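Local coordinates for peptidoglycan D,D-transpeptidase PbpA (Mycobacterium tuberculosis, PDB 3UN7), which probably catalyses the transpeptidation that cross-links the peptidoglycan cell wall and takes part in regulating cell length, at residues I26-Q31 / V105-N110; T333-L338 / V354-R359. All blocks are in the same frame, centred on the assembly; numbering follows the deposited sequence.

Overall arrangement
Contacts 1 and 2 illustrate how one pair of backbone segments can be held mainly by regular strand pairing and another by pairing that is interrupted. Contact 1 (26-31 with 105-110) joins two parallel strands inside a six-stranded mixed sheet, and half of its touching residues are buried. Contact 2 (333-338 with 354-359), whose centre lies about 18 Å from that of contact 1, is a two-stranded antiparallel sheet with a beta bulge and a more exposed, arginine-rich flank. Threonine hydroxyls reinforce the first; an arginine lying against a tyrosine marks the second. The two meet where T108 N probably donates to L338 O and I109 packs on L338.

Contact 1: residues I26-Q31 / V105-N110; sequences ITAGGQ and VDTTIN
T27 is gripped through both its backbone N and its backbone O by the strand that ends at T107: its N donates to V105 O (2.8 Å), and its O accepts from T107 N (2.9 Å). The same carbonyl oxygen takes a second bond from T107 OG1 at 2.8 Å, because a chi1 of 73° sets that hydroxyl between the backbone N and the carbonyl carbon of T107. This is parallel pairing with a side chain added to the backbone bonds. On the T27 and D106 face, the two side chains lie side by side and T27 OG1 donates to D106 OD1 (2.6 Å), reaching it from above the carboxylate plane. The tightly packed side is the other one, where I26 CG2 meets T107 CG2 at 3.7 Å and A28 CB rests 3.9 Å from I109 CB. Pairing gives way at the type I' turn from A28 to Q31, whose residues G29 to Q31 are exposed; there a water accepts a hydrogen bond from G29 N and donates to T107 O and I109 O. Beyond the pair, D106 OD2 forms a salt bridge with K343 of strand 339-343, the next in the sheet; helix 70-74 covers I26 and T107, while helix 111-123 meets A28 and I109.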
loop_
_atom_site.group_PDB
_atom_site.type_symbol
_atom_site.label_atom_id
_atom_site.label_comp_id
_atom_site.label_asym_id
_atom_site.label_seq_id
_atom_site.Cartn_x
_atom_site.Cartn_y
_atom_site.Cartn_z
ATOM N N ILE A 26 18.602 -11.967 2.925
ATOM C CA ILE A 26 17.455 -11.099 3.250
ATOM C C ILE A 26 16.442 -11.992 3.942
ATOM O O ILE A 26 16.087 -13.032 3.403
ATOM C CB ILE A 26 16.840 -10.476 1.986
ATOM C CG1 ILE A 26 17.897 -9.644 1.237
ATOM C CG2 ILE A 26 15.580 -9.645 2.343
ATOM C CD1 ILE A 26 17.419 -9.077 -0.120
ATOM N N THR A 27 15.992 -11.609 5.144
ATOM C CA THR A 27 15.149 -12.513 5.912
ATOM C C THR A 27 13.811 -11.865 6.291
ATOM O O THR A 27 13.665 -10.626 6.258
ATOM C CB THR A 27 15.872 -13.001 7.190
ATOM O OG1 THR A 27 16.001 -11.902 8.092
ATOM C CG2 THR A 27 17.262 -13.542 6.867
ATOM N N ALA A 28 12.840 -12.711 6.633
ATOM C CA ALA A 28 11.544 -12.281 7.192
ATOM C C ALA A 28 11.030 -13.357 8.142
ATOM O O ALA A 28 11.022 -14.547 7.805
ATOM C CB ALA A 28 10.528 -12.030 6.084
ATOM N N GLY A 29 10.643 -12.950 9.340
ATOM C CA GLY A 29 10.173 -13.887 10.366
ATOM C C GLY A 29 11.094 -15.082 10.586
ATOM O O GLY A 29 10.623 -16.167 10.894
ATOM N N GLY A 30 12.402 -14.892 10.424
ATOM C CA GLY A 30 13.373 -15.995 10.554
ATOM C C GLY A 30 13.479 -16.901 9.330
ATOM O O GLY A 30 14.104 -17.970 9.383
ATOM N N GLN A 31 12.838 -16.499 8.236
ATOM C CA GLN A 31 12.846 -17.293 7.008
ATOM C C GLN A 31 13.624 -16.567 5.933
ATOM O O GLN A 31 13.612 -15.339 5.886
ATOM C CB GLN A 31 11.415 -17.558 6.544
ATOM C CG GLN A 31 10.586 -18.221 7.649
ATOM C CD GLN A 31 9.250 -18.730 7.182
ATOM O OE1 GLN A 31 8.214 -18.343 7.719
ATOM N NE2 GLN A 31 9.261 -19.629 6.195
ATOM N N VAL A 105 20.149 -8.784 6.184
ATOM C CA VAL A 105 19.091 -7.792 6.272
ATOM C C VAL A 105 17.835 -8.485 6.773
ATOM O O VAL A 105 17.280 -9.341 6.095
ATOM C CB VAL A 105 18.794 -7.172 4.897
ATOM C CG1 VAL A 105 17.540 -6.255 4.959
ATOM C CG2 VAL A 105 20.016 -6.440 4.369
ATOM N N ASP A 106 17.390 -8.077 7.950
ATOM C CA ASP A 106 16.199 -8.609 8.583
ATOM C C ASP A 106 15.025 -7.660 8.343
ATOM O O ASP A 106 14.948 -6.602 8.961
ATOM C CB ASP A 106 16.463 -8.763 10.081
ATOM C CG ASP A 106 17.375 -9.943 10.398
ATOM O OD1 ASP A 106 17.848 -10.640 9.451
ATOM O OD2 ASP A 106 17.618 -10.184 11.609
ATOM N N THR A 107 14.135 -8.021 7.423
ATOM C CA THR A 107 12.983 -7.167 7.095
ATOM C C THR A 107 11.880 -7.238 8.153
ATOM O O THR A 107 11.893 -8.087 9.040
ATOM C CB THR A 107 12.372 -7.489 5.695
ATOM O OG1 THR A 107 11.656 -8.723 5.760
ATOM C CG2 THR A 107 13.459 -7.599 4.640
ATOM N N THR A 108 10.925 -6.330 8.040
ATOM C CA THR A 108 9.782 -6.278 8.939
ATOM C C THR A 108 8.633 -7.160 8.454
ATOM O O THR A 108 7.589 -7.211 9.099
ATOM C CB THR A 108 9.221 -4.850 9.025
ATOM O OG1 THR A 108 9.027 -4.341 7.690
ATOM C CG2 THR A 108 10.172 -3.946 9.761
ATOM N N ILE A 109 8.805 -7.810 7.296
ATOM C CA ILE A 109 7.726 -8.570 6.655
ATOM C C ILE A 109 7.348 -9.761 7.522
ATOM O O ILE A 109 8.219 -10.473 8.015
ATOM C CB ILE A 109 8.138 -9.066 5.227
ATOM C CG1 ILE A 109 8.386 -7.881 4.274
ATOM C CG2 ILE A 109 7.075 -10.017 4.619
ATOM C CD1 ILE A 109 7.140 -7.098 3.881
ATOM N N ASN A 110 6.046 -9.970 7.707
ATOM C CA ASN A 110 5.551 -11.186 8.346
ATOM C C ASN A 110 5.148 -12.145 7.217
ATOM O O ASN A 110 4.214 -11.850 6.488
ATOM C CB ASN A 110 4.359 -10.849 9.265
ATOM C CG ASN A 110 3.805 -12.068 9.991
ATOM O OD1 ASN A 110 3.775 -13.176 9.449
ATOM N ND2 ASN A 110 3.350 -11.860 11.227
HETATM O O HOH W 1 10.320 -10.258 9.629
#

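Contact 2: residues T333-L338 / V354-R359. Unlike the reference sequence in segment 354-359: R355 (reference Gly).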
loop_
_atom_site.group_PDB
_atom_site.type_symbol
_atom_site.label_atom_id
_atom_site.label_comp_id
_atom_site.label_asym_id
_atom_site.label_seq_id
_atom_site.Cartn_x
_atom_site.Cartn_y
_atom_site.Cartn_z
ATOM N N THR A 333 1.021 9.578 12.396
ATOM C CA THR A 333 1.641 8.810 11.340
ATOM C C THR A 333 3.035 8.355 11.768
ATOM O O THR A 333 3.908 9.176 12.062
ATOM C CB THR A 333 1.743 9.613 10.033
ATOM O OG1 THR A 333 0.481 10.232 9.750
ATOM C CG2 THR A 333 2.103 8.681 8.860
ATOM N N MET A 334 3.221 7.040 11.823
ATOM C CA MET A 334 4.537 6.473 12.052
ATOM C C MET A 334 5.239 6.310 10.703
ATOM O O MET A 334 4.612 5.946 9.704
ATOM C CB MET A 334 4.429 5.146 12.793
ATOM C CG MET A 334 3.696 5.251 14.149
ATOM S SD MET A 334 4.506 6.329 15.341
ATOM C CE MET A 334 5.960 5.371 15.745
ATOM N N ARG A 335 6.535 6.608 10.681
ATOM C CA ARG A 335 7.336 6.465 9.482
ATOM C C ARG A 335 7.392 4.989 9.088
ATOM O O ARG A 335 7.830 4.148 9.888
ATOM C CB ARG A 335 8.744 7.027 9.724
ATOM C CG ARG A 335 9.690 6.880 8.542
ATOM C CD ARG A 335 10.840 7.854 8.684
ATOM N NE ARG A 335 10.310 9.216 8.643
ATOM C CZ ARG A 335 10.981 10.324 8.957
ATOM N NH1 ARG A 335 12.251 10.266 9.363
ATOM N NH2 ARG A 335 10.362 11.494 8.869
ATOM N N PRO A 336 6.927 4.664 7.869
ATOM C CA PRO A 336 6.926 3.250 7.504
ATOM C C PRO A 336 8.335 2.770 7.199
ATOM O O PRO A 336 9.154 3.498 6.618
ATOM C CB PRO A 336 6.027 3.178 6.256
ATOM C CG PRO A 336 5.930 4.546 5.745
ATOM C CD PRO A 336 6.381 5.527 6.801
ATOM N N TYR A 337 8.629 1.559 7.629
ATOM C CA TYR A 337 9.937 1.002 7.342
ATOM C C TYR A 337 9.834 -0.479 7.080
ATOM O O TYR A 337 8.954 -1.139 7.637
ATOM C CB TYR A 337 10.930 1.302 8.469
ATOM C CG TYR A 337 10.641 0.670 9.819
ATOM C CD1 TYR A 337 11.328 -0.475 10.233
ATOM C CD2 TYR A 337 9.742 1.261 10.719
ATOM C CE1 TYR A 337 11.104 -1.043 11.480
ATOM C CE2 TYR A 337 9.506 0.694 11.974
ATOM C CZ TYR A 337 10.197 -0.461 12.340
ATOM O OH TYR A 337 9.996 -1.047 13.564
ATOM N N LEU A 338 10.763 -0.973 6.245
ATOM C CA LEU A 338 10.797 -2.350 5.768
ATOM C C LEU A 338 11.948 -3.129 6.376
ATOM O O LEU A 338 11.946 -4.361 6.360
ATOM C CB LEU A 338 10.971 -2.352 4.245
ATOM C CG LEU A 338 10.958 -3.664 3.467
ATOM C CD1 LEU A 338 9.652 -4.392 3.771
ATOM C CD2 LEU A 338 11.057 -3.335 1.951
ATOM N N VAL A 354 14.742 2.362 14.645
ATOM C CA VAL A 354 13.905 2.888 15.725
ATOM C C VAL A 354 12.673 3.543 15.111
ATOM O O VAL A 354 12.785 4.259 14.130
ATOM C CB VAL A 354 14.692 3.885 16.639
ATOM C CG1 VAL A 354 15.415 4.950 15.809
ATOM C CG2 VAL A 354 13.770 4.548 17.664
ATOM N N ARG A 355 11.498 3.268 15.673
ATOM C CA ARG A 355 10.249 3.868 15.216
ATOM C C ARG A 355 10.277 5.389 15.405
ATOM O O ARG A 355 10.884 5.893 16.347
ATOM C CB ARG A 355 9.055 3.266 15.964
ATOM C CG ARG A 355 9.312 1.920 16.639
ATOM C CD ARG A 355 9.379 0.767 15.648
ATOM N NE ARG A 355 9.605 -0.576 16.217
ATOM C CZ ARG A 355 9.164 -1.031 17.391
ATOM N NH1 ARG A 355 9.435 -2.279 17.754
ATOM N NH2 ARG A 355 8.448 -0.265 18.206
ATOM N N TYR A 356 9.614 6.108 14.502
ATOM C CA TYR A 356 9.633 7.565 14.489
ATOM C C TYR A 356 8.238 8.108 14.176
ATOM O O TYR A 356 7.636 7.726 13.172
ATOM C CB TYR A 356 10.627 8.066 13.434
ATOM C CG TYR A 356 10.739 9.573 13.328
ATOM C CD1 TYR A 356 11.361 10.317 14.329
ATOM C CD2 TYR A 356 10.237 10.251 12.223
ATOM C CE1 TYR A 356 11.471 11.711 14.239
ATOM C CE2 TYR A 356 10.340 11.643 12.118
ATOM C CZ TYR A 356 10.959 12.364 13.128
ATOM O OH TYR A 356 11.055 13.740 13.032
ATOM N N GLN A 357 7.742 8.990 15.045
ATOM C CA GLN A 357 6.499 9.728 14.808
ATOM C C GLN A 357 6.765 10.820 13.782
ATOM O O GLN A 357 7.391 11.838 14.080
ATOM C CB GLN A 357 5.984 10.376 16.086
ATOM C CG GLN A 357 5.570 9.420 17.170
ATOM C CD GLN A 357 4.883 10.129 18.331
ATOM O OE1 GLN A 357 4.360 11.241 18.186
ATOM N NE2 GLN A 357 4.877 9.485 19.482
ATOM N N GLN A 358 6.279 10.588 12.574
ATOM C CA GLN A 358 6.540 11.458 11.440
ATOM C C GLN A 358 5.750 12.767 11.534
ATOM O O GLN A 358 6.306 13.854 11.332
ATOM C CB GLN A 358 6.174 10.699 10.167
ATOM C CG GLN A 358 6.631 11.314 8.883
ATOM C CD GLN A 358 6.611 10.301 7.752
ATOM O OE1 GLN A 358 5.545 9.845 7.317
ATOM N NE2 GLN A 358 7.795 9.948 7.264
ATOM N N ARG A 359 4.462 12.652 11.860
ATOM C CA ARG A 359 3.539 13.783 11.795
ATOM C C ARG A 359 2.217 13.457 12.487
ATOM O O ARG A 359 1.765 12.313 12.453
ATOM C CB ARG A 359 3.284 14.117 10.322
ATOM C CG ARG A 359 2.390 15.312 10.071
ATOM C CD ARG A 359 2.121 15.453 8.579
ATOM N NE ARG A 359 2.140 16.854 8.126
ATOM C CZ ARG A 359 1.330 17.830 8.554
ATOM N NH1 ARG A 359 0.399 17.614 9.493
ATOM N NH2 ARG A 359 1.460 19.044 8.038
HETATM O O HOH W 2 8.442 4.334 12.405
#
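A classic beta bulge interrupts the small antiparallel sheet formed by strands 332-334 and 357-360: Q358 and R359 both face T333. T333 N donates to R359 O (2.8 Å), and T333 O accepts from Q358 N, so one residue spans the two of the bulge. Past it, R335 N donates almost straight to Y356 O (2.9 Å, 173°), and further along a water links R335 O to Y356 N. The side chains then divide. M334, bent at chi2 and chi3, brings SD to 3.7 Å from Q357 CG and lays CE against R355 CB. R335 starts with CG anti to its N (chi1 178°) and bends at chi3, which lays the guanidinium by Y356; CD2 of that ring sits 3.3 Å above the guanidinium plane, over its centre, with the two planes 46° apart. Q358 lies at the guanidinium edge. T333 OG1 turns from this contact to T326 of helix 317-328, which also packs against P336 and Q358. Chemically, the backbone bonds fix the bulge, whereas the partly exposed R335 meets a tyrosine carbon over one face by van der Waals contact, the tilt between the planes ruling out a flat stack.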